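Sortase B (Listeria monocytogenes serovar 1/2a, PDB 5JCV) anchors surface proteins to the cell wall as a transpeptidase, through its sortase domain, which cleaves a C-terminal sorting signal and forms a thioester-linked intermediate with the substrate. Local coordinates at residues N35-Y38 and L39-Y43; Y101-G104 and L105-Y108; E128-E131 and T132-E136; K153-G156 and K157-I160. All coordinates share one frame; numbering follows the deposited sequence.

Interaction 1 of 4, residues N35-Y38 and L39-Y43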
loop_
_atom_site.group_PDB
_atom_site.type_symbol
_atom_site.label_atom_id
_atom_site.label_comp_id
_atom_site.label_asym_id
_atom_site.label_seq_id
_atom_site.Cartn_x
_atom_site.Cartn_y
_atom_site.Cartn_z
ATOM N N ASN A 35 -1.785 -18.721 -6.478
ATOM C CA ASN A 35 -2.840 -18.317 -7.417
ATOM C C ASN A 35 -4.173 -19.020 -7.154
ATOM O O ASN A 35 -4.997 -19.123 -8.056
ATOM C CB ASN A 35 -2.357 -18.494 -8.878
ATOM C CG ASN A 35 -1.373 -17.411 -9.270
ATOM O OD1 ASN A 35 -1.244 -16.413 -8.571
ATOM N ND2 ASN A 35 -0.651 -17.607 -10.354
ATOM N N ASP A 36 -4.419 -19.423 -5.904
ATOM C CA ASP A 36 -5.604 -20.212 -5.574
ATOM C C ASP A 36 -6.519 -19.630 -4.458
ATOM O O ASP A 36 -7.748 -19.673 -4.568
ATOM C CB ASP A 36 -5.142 -21.642 -5.231
ATOM C CG ASP A 36 -6.252 -22.614 -5.277
ATOM O OD1 ASP A 36 -6.500 -23.200 -6.372
ATOM O OD2 ASP A 36 -6.909 -22.764 -4.217
ATOM N N TYR A 37 -5.949 -19.097 -3.385
ATOM C CA TYR A 37 -6.764 -18.706 -2.236
ATOM C C TYR A 37 -7.908 -17.767 -2.670
ATOM O O TYR A 37 -9.072 -17.933 -2.286
ATOM C CB TYR A 37 -5.867 -18.071 -1.141
ATOM C CG TYR A 37 -6.604 -17.666 0.129
ATOM C CD1 TYR A 37 -6.779 -18.556 1.210
ATOM C CD2 TYR A 37 -7.129 -16.398 0.253
ATOM C CE1 TYR A 37 -7.475 -18.165 2.360
ATOM C CE2 TYR A 37 -7.825 -16.006 1.379
ATOM C CZ TYR A 37 -8.000 -16.883 2.422
ATOM O OH TYR A 37 -8.699 -16.404 3.500
ATOM N N TYR A 38 -7.597 -16.800 -3.517
ATOM C CA TYR A 38 -8.584 -15.778 -3.834
ATOM C C TYR A 38 -9.500 -16.143 -4.985
ATOM O O TYR A 38 -10.359 -15.364 -5.363
ATOM C CB TYR A 38 -7.908 -14.410 -3.975
ATOM C CG TYR A 38 -7.557 -13.817 -2.598
ATOM C CD1 TYR A 38 -8.564 -13.494 -1.686
ATOM C CD2 TYR A 38 -6.244 -13.595 -2.217
ATOM C CE1 TYR A 38 -8.275 -12.958 -0.446
ATOM C CE2 TYR A 38 -5.934 -13.054 -0.968
ATOM C CZ TYR A 38 -6.949 -12.741 -0.078
ATOM O OH TYR A 38 -6.655 -12.207 1.180
ATOM N N LEU A 39 -9.372 -17.365 -5.506
ATOM C CA LEU A 39 -10.456 -17.936 -6.258
ATOM C C LEU A 39 -11.647 -18.289 -5.363
ATOM O O LEU A 39 -12.776 -18.411 -5.844
ATOM C CB LEU A 39 -9.987 -19.176 -7.028
ATOM C CG LEU A 39 -9.057 -19.002 -8.218
ATOM C CD1 LEU A 39 -8.598 -20.343 -8.743
ATOM C CD2 LEU A 39 -9.760 -18.249 -9.320
ATOM N N HIS A 40 -11.409 -18.519 -4.079
ATOM C CA HIS A 40 -12.459 -19.089 -3.238
ATOM C C HIS A 40 -12.834 -18.250 -2.022
ATOM O O HIS A 40 -13.704 -18.654 -1.254
ATOM C CB HIS A 40 -12.042 -20.481 -2.792
ATOM C CG HIS A 40 -11.512 -21.340 -3.904
ATOM N ND1 HIS A 40 -12.263 -21.676 -5.015
ATOM C CD2 HIS A 40 -10.314 -21.953 -4.066
ATOM C CE1 HIS A 40 -11.546 -22.443 -5.819
ATOM N NE2 HIS A 40 -10.358 -22.626 -5.267
ATOM N N HIS A 41 -12.203 -17.081 -1.863
ATOM C CA HIS A 41 -12.446 -16.216 -0.718
ATOM C C HIS A 41 -12.636 -14.769 -1.171
ATOM O O HIS A 41 -11.996 -14.294 -2.118
ATOM C CB HIS A 41 -11.271 -16.286 0.265
ATOM C CG HIS A 41 -11.011 -17.662 0.799
ATOM N ND1 HIS A 41 -10.283 -18.605 0.107
ATOM C CD2 HIS A 41 -11.397 -18.257 1.953
ATOM C CE1 HIS A 41 -10.229 -19.724 0.810
ATOM N NE2 HIS A 41 -10.909 -19.543 1.928
ATOM N N ASN A 42 -13.479 -14.044 -0.451
ATOM C CA ASN A 42 -13.736 -12.658 -0.783
ATOM C C ASN A 42 -12.664 -11.781 -0.149
ATOM O O ASN A 42 -11.674 -12.282 0.332
ATOM C CB ASN A 42 -15.148 -12.279 -0.368
ATOM C CG ASN A 42 -15.314 -12.249 1.130
ATOM O OD1 ASN A 42 -14.323 -12.361 1.901
ATOM N ND2 ASN A 42 -16.573 -12.078 1.569
ATOM N N TYR A 43 -12.846 -10.472 -0.184
ATOM C CA TYR A 43 -11.816 -9.560 0.305
ATOM C C TYR A 43 -11.682 -9.554 1.847
ATOM O O TYR A 43 -10.700 -9.042 2.381
ATOM C CB TYR A 43 -12.022 -8.135 -0.246
ATOM C CG TYR A 43 -13.222 -7.396 0.309
ATOM C CD1 TYR A 43 -13.174 -6.775 1.556
ATOM C CD2 TYR A 43 -14.407 -7.314 -0.423
ATOM C CE1 TYR A 43 -14.281 -6.121 2.068
ATOM C CE2 TYR A 43 -15.506 -6.649 0.073
ATOM C CZ TYR A 43 -15.442 -6.064 1.323
ATOM O OH TYR A 43 -16.539 -5.405 1.808
#

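Interaction 2 of 4, residues Y101-G104 and L105-Y108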
loop_
_atom_site.group_PDB
_atom_site.type_symbol
_atom_site.label_atom_id
_atom_site.label_comp_id
_atom_site.label_asym_id
_atom_site.label_seq_id
_atom_site.Cartn_x
_atom_site.Cartn_y
_atom_site.Cartn_z
ATOM N N TYR A 101 -5.256 1.205 -13.032
ATOM C CA TYR A 101 -4.727 0.196 -12.173
ATOM C C TYR A 101 -3.985 0.923 -11.071
ATOM O O TYR A 101 -3.068 1.681 -11.356
ATOM C CB TYR A 101 -3.738 -0.690 -12.973
ATOM C CG TYR A 101 -2.842 -1.541 -12.105
ATOM C CD1 TYR A 101 -3.387 -2.500 -11.239
ATOM C CD2 TYR A 101 -1.434 -1.389 -12.129
ATOM C CE1 TYR A 101 -2.568 -3.279 -10.424
ATOM C CE2 TYR A 101 -0.606 -2.169 -11.314
ATOM C CZ TYR A 101 -1.181 -3.115 -10.460
ATOM O OH TYR A 101 -0.427 -3.885 -9.608
ATOM N N GLU A 102 -4.411 0.730 -9.829
ATOM C CA GLU A 102 -3.632 1.178 -8.675
ATOM C C GLU A 102 -2.805 0.008 -8.142
ATOM O O GLU A 102 -3.280 -1.127 -8.079
ATOM C CB GLU A 102 -4.524 1.718 -7.549
ATOM C CG GLU A 102 -4.775 3.216 -7.570
ATOM C CD GLU A 102 -6.061 3.608 -8.268
ATOM O OE1 GLU A 102 -7.058 3.772 -7.534
ATOM O OE2 GLU A 102 -6.081 3.745 -9.525
ATOM N N SER A 103 -1.562 0.294 -7.789
ATOM C CA SER A 103 -0.738 -0.625 -7.010
ATOM C C SER A 103 -0.784 -0.172 -5.520
ATOM O O SER A 103 -1.648 0.636 -5.106
ATOM C CB SER A 103 0.692 -0.613 -7.521
ATOM O OG SER A 103 1.170 0.724 -7.436
ATOM N N GLY A 104 0.138 -0.688 -4.711
ATOM C CA GLY A 104 0.245 -0.250 -3.325
ATOM C C GLY A 104 0.755 1.179 -3.201
ATOM O O GLY A 104 0.555 1.804 -2.166
ATOM N N LEU A 105 1.406 1.680 -4.257
ATOM C CA LEU A 105 2.086 2.978 -4.256
ATOM C C LEU A 105 1.283 4.036 -4.920
ATOM O O LEU A 105 1.217 5.167 -4.433
ATOM C CB LEU A 105 3.386 2.906 -5.059
ATOM C CG LEU A 105 4.412 1.843 -4.673
ATOM C CD1 LEU A 105 5.467 1.753 -5.760
ATOM C CD2 LEU A 105 5.030 2.161 -3.313
ATOM N N THR A 106 0.715 3.693 -6.071
ATOM C CA THR A 106 0.243 4.712 -6.990
ATOM C C THR A 106 -0.602 4.174 -8.154
ATOM O O THR A 106 -0.638 2.973 -8.377
ATOM C CB THR A 106 1.448 5.460 -7.601
ATOM O OG1 THR A 106 0.953 6.601 -8.339
ATOM C CG2 THR A 106 2.315 4.481 -8.498
ATOM N N ASN A 107 -1.220 5.093 -8.912
ATOM C CA ASN A 107 -2.095 4.746 -10.049
ATOM C C ASN A 107 -1.408 4.793 -11.440
ATOM O O ASN A 107 -0.478 5.539 -11.631
ATOM C CB ASN A 107 -3.270 5.683 -10.033
ATOM C CG ASN A 107 -2.836 7.117 -10.198
ATOM O OD1 ASN A 107 -1.818 7.513 -9.624
ATOM N ND2 ASN A 107 -3.588 7.908 -10.980
ATOM N N TYR A 108 -1.856 3.957 -12.390
ATOM C CA TYR A 108 -1.411 4.003 -13.807
ATOM C C TYR A 108 -2.661 4.029 -14.692
ATOM O O TYR A 108 -3.680 3.458 -14.320
ATOM C CB TYR A 108 -0.559 2.783 -14.198
ATOM C CG TYR A 108 0.624 2.538 -13.274
ATOM C CD1 TYR A 108 1.927 2.848 -13.678
ATOM C CD2 TYR A 108 0.432 2.007 -11.986
ATOM C CE1 TYR A 108 3.005 2.635 -12.839
ATOM C CE2 TYR A 108 1.499 1.793 -11.136
ATOM C CZ TYR A 108 2.784 2.120 -11.565
ATOM O OH TYR A 108 3.831 1.927 -10.716
#

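Interaction 3 of 4, residues E128-E131 and T132-E136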
loop_
_atom_site.group_PDB
_atom_site.type_symbol
_atom_site.label_atom_id
_atom_site.label_comp_id
_atom_site.label_asym_id
_atom_site.label_seq_id
_atom_site.Cartn_x
_atom_site.Cartn_y
_atom_site.Cartn_z
ATOM N N GLU A 128 8.717 -14.318 -16.550
ATOM C CA GLU A 128 10.170 -14.283 -16.440
ATOM C C GLU A 128 10.781 -14.177 -17.833
ATOM O O GLU A 128 10.455 -14.946 -18.729
ATOM C CB GLU A 128 10.670 -15.534 -15.705
ATOM C CG GLU A 128 10.507 -15.459 -14.185
ATOM C CD GLU A 128 10.182 -16.811 -13.538
ATOM O OE1 GLU A 128 10.965 -17.779 -13.724
ATOM O OE2 GLU A 128 9.138 -16.906 -12.834
ATOM N N PHE A 129 11.634 -13.176 -18.017
ATOM C CA PHE A 129 12.225 -12.883 -19.327
ATOM C C PHE A 129 13.731 -12.628 -19.153
ATOM O O PHE A 129 14.106 -11.494 -18.851
ATOM C CB PHE A 129 11.522 -11.667 -19.943
ATOM C CG PHE A 129 10.038 -11.857 -20.086
ATOM C CD1 PHE A 129 9.521 -12.579 -21.162
ATOM C CD2 PHE A 129 9.163 -11.380 -19.115
ATOM C CE1 PHE A 129 8.156 -12.804 -21.281
ATOM C CE2 PHE A 129 7.790 -11.598 -19.229
ATOM C CZ PHE A 129 7.291 -12.309 -20.315
ATOM N N PRO A 130 14.586 -13.686 -19.309
ATOM C CA PRO A 130 16.044 -13.540 -19.071
ATOM C C PRO A 130 16.575 -12.230 -19.625
ATOM O O PRO A 130 17.119 -11.415 -18.875
ATOM C CB PRO A 130 16.660 -14.736 -19.814
ATOM C CG PRO A 130 15.567 -15.758 -19.867
ATOM C CD PRO A 130 14.232 -15.069 -19.679
ATOM N N GLU A 131 16.334 -12.018 -20.921
ATOM C CA GLU A 131 16.800 -10.840 -21.649
ATOM C C GLU A 131 15.652 -9.890 -21.985
ATOM O O GLU A 131 14.461 -10.227 -21.845
ATOM C CB GLU A 131 17.445 -11.275 -22.967
ATOM C CG GLU A 131 18.177 -12.610 -22.914
ATOM C CD GLU A 131 19.185 -12.762 -24.036
ATOM O OE1 GLU A 131 19.972 -11.817 -24.254
ATOM O OE2 GLU A 131 19.182 -13.825 -24.694
ATOM N N THR A 132 16.030 -8.707 -22.456
ATOM C CA THR A 132 15.101 -7.781 -23.070
ATOM C C THR A 132 14.596 -8.326 -24.418
ATOM O O THR A 132 13.478 -8.009 -24.848
ATOM C CB THR A 132 15.772 -6.420 -23.259
ATOM O OG1 THR A 132 16.158 -5.927 -21.973
ATOM C CG2 THR A 132 14.840 -5.405 -23.934
ATOM N N THR A 133 15.409 -9.156 -25.072
ATOM C CA THR A 133 15.032 -9.771 -26.343
ATOM C C THR A 133 13.924 -10.821 -26.169
ATOM O O THR A 133 13.160 -11.082 -27.098
ATOM C CB THR A 133 16.247 -10.431 -27.030
ATOM O OG1 THR A 133 16.782 -11.463 -26.189
ATOM C CG2 THR A 133 17.334 -9.389 -27.332
ATOM N N ASP A 134 13.842 -11.432 -24.983
ATOM C CA ASP A 134 12.810 -12.444 -24.717
ATOM C C ASP A 134 11.423 -11.807 -24.595
ATOM O O ASP A 134 10.443 -12.360 -25.054
ATOM C CB ASP A 134 13.140 -13.252 -23.463
ATOM C CG ASP A 134 14.442 -14.027 -23.600
ATOM O OD1 ASP A 134 14.830 -14.377 -24.737
ATOM O OD2 ASP A 134 15.090 -14.273 -22.564
ATOM N N PHE A 135 11.368 -10.622 -24.002
ATOM C CA PHE A 135 10.132 -9.894 -23.889
ATOM C C PHE A 135 9.629 -9.342 -25.225
ATOM O O PHE A 135 8.420 -9.154 -25.408
ATOM C CB PHE A 135 10.298 -8.781 -22.884
ATOM C CG PHE A 135 9.011 -8.175 -22.453
ATOM C CD1 PHE A 135 7.993 -8.983 -21.941
ATOM C CD2 PHE A 135 8.795 -6.798 -22.565
ATOM C CE1 PHE A 135 6.803 -8.431 -21.551
ATOM C CE2 PHE A 135 7.602 -6.239 -22.168
ATOM C CZ PHE A 135 6.606 -7.056 -21.650
ATOM N N GLU A 136 10.542 -9.095 -26.162
ATOM C CA GLU A 136 10.141 -8.646 -27.494
ATOM C C GLU A 136 9.572 -9.798 -28.328
ATOM O O GLU A 136 8.679 -9.564 -29.157
ATOM C CB GLU A 136 11.307 -7.923 -28.206
ATOM C CG GLU A 136 11.114 -7.592 -29.696
ATOM C CD GLU A 136 9.910 -6.699 -30.038
ATOM O OE1 GLU A 136 9.265 -6.085 -29.147
ATOM O OE2 GLU A 136 9.612 -6.604 -31.249
#

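Interaction 4 of 4, residues K153-G156 and K157-I160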
loop_
_atom_site.group_PDB
_atom_site.type_symbol
_atom_site.label_atom_id
_atom_site.label_comp_id
_atom_site.label_asym_id
_atom_site.label_seq_id
_atom_site.Cartn_x
_atom_site.Cartn_y
_atom_site.Cartn_z
ATOM N N LYS A 153 1.777 0.904 -30.338
ATOM C CA LYS A 153 2.980 0.118 -30.433
ATOM C C LYS A 153 3.605 0.065 -29.053
ATOM O O LYS A 153 3.404 0.959 -28.230
ATOM C CB LYS A 153 3.955 0.649 -31.508
ATOM C CG LYS A 153 4.822 -0.449 -32.152
ATOM C CD LYS A 153 4.002 -1.677 -32.588
ATOM C CE LYS A 153 4.828 -2.782 -33.234
ATOM N NZ LYS A 153 4.919 -2.598 -34.704
ATOM N N VAL A 154 4.362 -1.003 -28.839
ATOM C CA VAL A 154 4.924 -1.359 -27.551
ATOM C C VAL A 154 6.202 -2.134 -27.863
ATOM O O VAL A 154 6.253 -2.914 -28.821
ATOM C CB VAL A 154 3.898 -2.192 -26.708
ATOM C CG1 VAL A 154 3.290 -3.301 -27.546
ATOM C CG2 VAL A 154 4.487 -2.751 -25.414
ATOM N N SER A 155 7.234 -1.895 -27.063
ATOM C CA SER A 155 8.541 -2.479 -27.287
ATOM C C SER A 155 8.973 -3.232 -26.051
ATOM O O SER A 155 8.443 -3.045 -24.958
ATOM C CB SER A 155 9.593 -1.391 -27.625
ATOM O OG SER A 155 10.101 -0.711 -26.465
ATOM N N GLY A 156 10.000 -4.037 -26.241
ATOM C CA GLY A 156 10.589 -4.831 -25.181
ATOM C C GLY A 156 11.086 -4.015 -24.023
ATOM O O GLY A 156 11.423 -4.576 -22.982
ATOM N N LYS A 157 11.170 -2.702 -24.228
ATOM C CA LYS A 157 11.549 -1.762 -23.187
ATOM C C LYS A 157 10.349 -1.382 -22.319
ATOM O O LYS A 157 10.516 -1.014 -21.160
ATOM C CB LYS A 157 12.181 -0.508 -23.818
ATOM C CG LYS A 157 13.401 -0.785 -24.699
ATOM C CD LYS A 157 14.138 0.502 -25.031
ATOM C CE LYS A 157 14.660 0.530 -26.463
ATOM N NZ LYS A 157 15.061 1.918 -26.840
ATOM N N ASP A 158 9.129 -1.505 -22.849
ATOM C CA ASP A 158 7.937 -1.211 -22.045
ATOM C C ASP A 158 7.690 -2.301 -21.022
ATOM O O ASP A 158 8.346 -3.352 -21.033
ATOM C CB ASP A 158 6.709 -1.087 -22.933
ATOM C CG ASP A 158 6.858 -0.018 -23.983
ATOM O OD1 ASP A 158 7.311 1.072 -23.638
ATOM O OD2 ASP A 158 6.534 -0.283 -25.155
ATOM N N ARG A 159 6.726 -2.045 -20.151
ATOM C CA ARG A 159 6.189 -3.040 -19.223
ATOM C C ARG A 159 4.676 -3.079 -19.333
ATOM O O ARG A 159 4.057 -2.065 -19.633
ATOM C CB ARG A 159 6.537 -2.677 -17.796
ATOM C CG ARG A 159 7.969 -2.950 -17.430
ATOM C CD ARG A 159 8.155 -2.623 -15.948
ATOM N NE ARG A 159 7.580 -1.296 -15.713
ATOM C CZ ARG A 159 8.221 -0.149 -15.923
ATOM N NH1 ARG A 159 9.509 -0.166 -16.300
ATOM N NH2 ARG A 159 7.573 1.012 -15.739
ATOM N N ILE A 160 4.084 -4.239 -19.044
ATOM C CA ILE A 160 2.642 -4.443 -19.271
ATOM C C ILE A 160 1.861 -5.022 -18.111
ATOM O O ILE A 160 2.407 -5.474 -17.110
ATOM C CB ILE A 160 2.364 -5.331 -20.488
ATOM C CG1 ILE A 160 2.694 -6.785 -20.188
ATOM C CG2 ILE A 160 3.135 -4.846 -21.707
ATOM C CD1 ILE A 160 2.535 -7.675 -21.402
#

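Interaction 1 of 4, residues N35-Y38 and L39-Y43
Tyr37 and His41 carry this local contact through stacked rings and a bond from the imidazole to the Tyr37 carbonyl. The two rings form an offset stack with centroids 3.8 Å apart and planes only 2° from parallel. Tyr37 CZ and His41 CG are 3.5 Å apart across the stack, while His41 ND1 lies over the middle of the tyrosine ring. With CG anti to the backbone N (chi1 -178°), the Tyr37 ring swings back beneath the imidazole.

Hydrogen bonding fixes the imidazole from its rim. His41 ND1 donates to Tyr37 O at 2.8 Å with an N-H...O angle of 170°, and the acceptor sits in the imidazole plane. The same carbonyl takes His40 N at 3.0 Å from the opposite face of its plane. One residue earlier, Leu39 N bonds to Asp36 O at 3.0 Å.

Edge contacts complete the turn: Tyr38 CD1 approaches His41 O at 3.6 Å in the plane of the tyrosine ring, whose hydroxyl bonds to Asn45. Leu39 N and His40 N, each bonded to the carbonyl three residues back, mark the short, weakly bonded helical turn 37-40 of the beta-alpha-beta unit between sortase strands 26-30 and 53-55.

Interaction 2 of 4, residues Y101-G104 and L105-Y108
Tyr101 and Tyr108 face each other as an antiparallel hydrogen-bonded pair at the tight end of this contact. Tyr101 N reaches Tyr108 O at 3.0 Å, and Tyr108 N returns to Tyr101 O at 2.8 Å. Their side chains run side by side in the same direction, with Tyr101 CD2 and Tyr108 CD2 3.9 Å apart. The Tyr108 ring turns its edge to Tyr101 O and Ser103 OG, and its hydroxyl bonds to Glu62.

Ser103 fastens the next step: its N donates to Thr106 O at 2.9 Å, almost straight at 170°. This is the beta hairpin joining strands 98-102 and 107-118, with 103-106 as its connection. Ser103 OG stands between the backbone N and the carbonyl carbon (chi1 58°), placing it inside the turn, where Leu105 N gives it a weak bond at 3.3 Å. The hydroxyl also hydrogen-bonds to Glu62.

Packing between the segments thins on the face bearing Glu102 and Asn107, a non-hydrogen-bonded pair. Glu102 has two conformers, so the touch of its carboxylate on Asn107 CB is doubtful, and the Asn107 amide turns away. Gln8 of the second subunit packs against Glu102. Thr106 OG1 makes a weak bond to Asn107 OD1. At the exposed tip, Leu105 packs on Leu105 of the second subunit.

Interaction 3 of 4, residues E128-E131 and T132-E136
Phe129, Glu131, Asp134 and Phe135 make a local side-chain-to-backbone and aromatic contact at the protein surface, where the loop after strand 107-118 enters helix 132-145. The polar half is a side-chain-to-backbone clasp. Asp134 OD2 accepts from Glu131 N at 3.1 Å with an N-H...O angle of 168°, the donor lying above the carboxylate plane. Asp134 CG is anti to the carbonyl carbon (chi1 -62°), which turns the carboxylate back toward the preceding loop. In the other direction, Asp134 N makes a weak bond to Glu131 O at 3.4 Å. Pro130 closes over the same carboxylate oxygen, its CD 3.1 Å from Asp134 OD2.

The apolar half is a T-shaped pair: the edge of Phe135 points into the face of Phe129, with centroids 4.9 Å apart and planes at 66°. Phe135 CD1 stands over the centre of the Phe129 ring and comes within 3.8 Å of Phe129 CZ. Tyr138, farther along the helix, adds another edge-to-face ring to Phe129.

Glu131 OE2 is 4.4 Å from Asp134 OD1, so the two like charges probably disfavour one another. The straight bond to Glu131 N may partly offset this by stabilising negative charge on Asp134, while the edge-to-face phenylalanines join loop to helix by apolar contact.

Interaction 4 of 4, residues K153-G156 and K157-I160
Ser155 to Asp158 form a type I beta turn, closed by Asp158 N donating to Ser155 O at 2.7 Å, with the donor above the carbonyl plane. Beside this backbone bond, the Asp158 side chain folds back on the start of the turn. Its OD2 takes Ser155 N at 2.6 Å with an N-H...O angle of 166°, approached from above the carboxylate plane. CG stands anti to the carbonyl carbon (chi1 -58°), which brings the carboxylate back over the backbone at Val154-Ser155. Ser155 and Asp158 are therefore joined twice, once through main chain alone and once through the aspartate.

The turn lies in the connection from helix 132-145 to strand 160-165 of the sortase sheet. Lys66 NZ hydrogen-bonds to both Gly156 O and Asp158 O. At the turn, Ser155 OG accepts from Lys157 N at 3.2 Å and also touches Lys157 CB at 3.4 Å.

Val154 lies on the buried side. The Val154 and Asp158 side chains cross obliquely, with Val154 CG2 3.2 Å from Asp158 OD2, and the same methyl makes a longer apolar approach to Ile160 CG2 at 4.5 Å. Phe113 of strand 107-118 packs against both Val154 and Ile160.

In the fold
The four contacts follow one another along the chain without overlap. Interactions 3 and 4 touch, their centres about 11 Å apart: Phe135 CE2 lies 3.2 Å from Asp158 O, so the helix start and the 155-158 turn pack against each other, and Lys66 contacts both. Interaction 2 comes to within about 6 Å of interaction 4 by nearest atoms. Interaction 1 is remote, its centre about 30 Å from those of interactions 3 and 4 and about 21 Å from that of interaction 2. Its Leu39 O accepts from NE2 of His73, probably the active-site histidine of sortases, which would place interaction 1 beside that site. Interactions 1 and 2 both reach the second subunit.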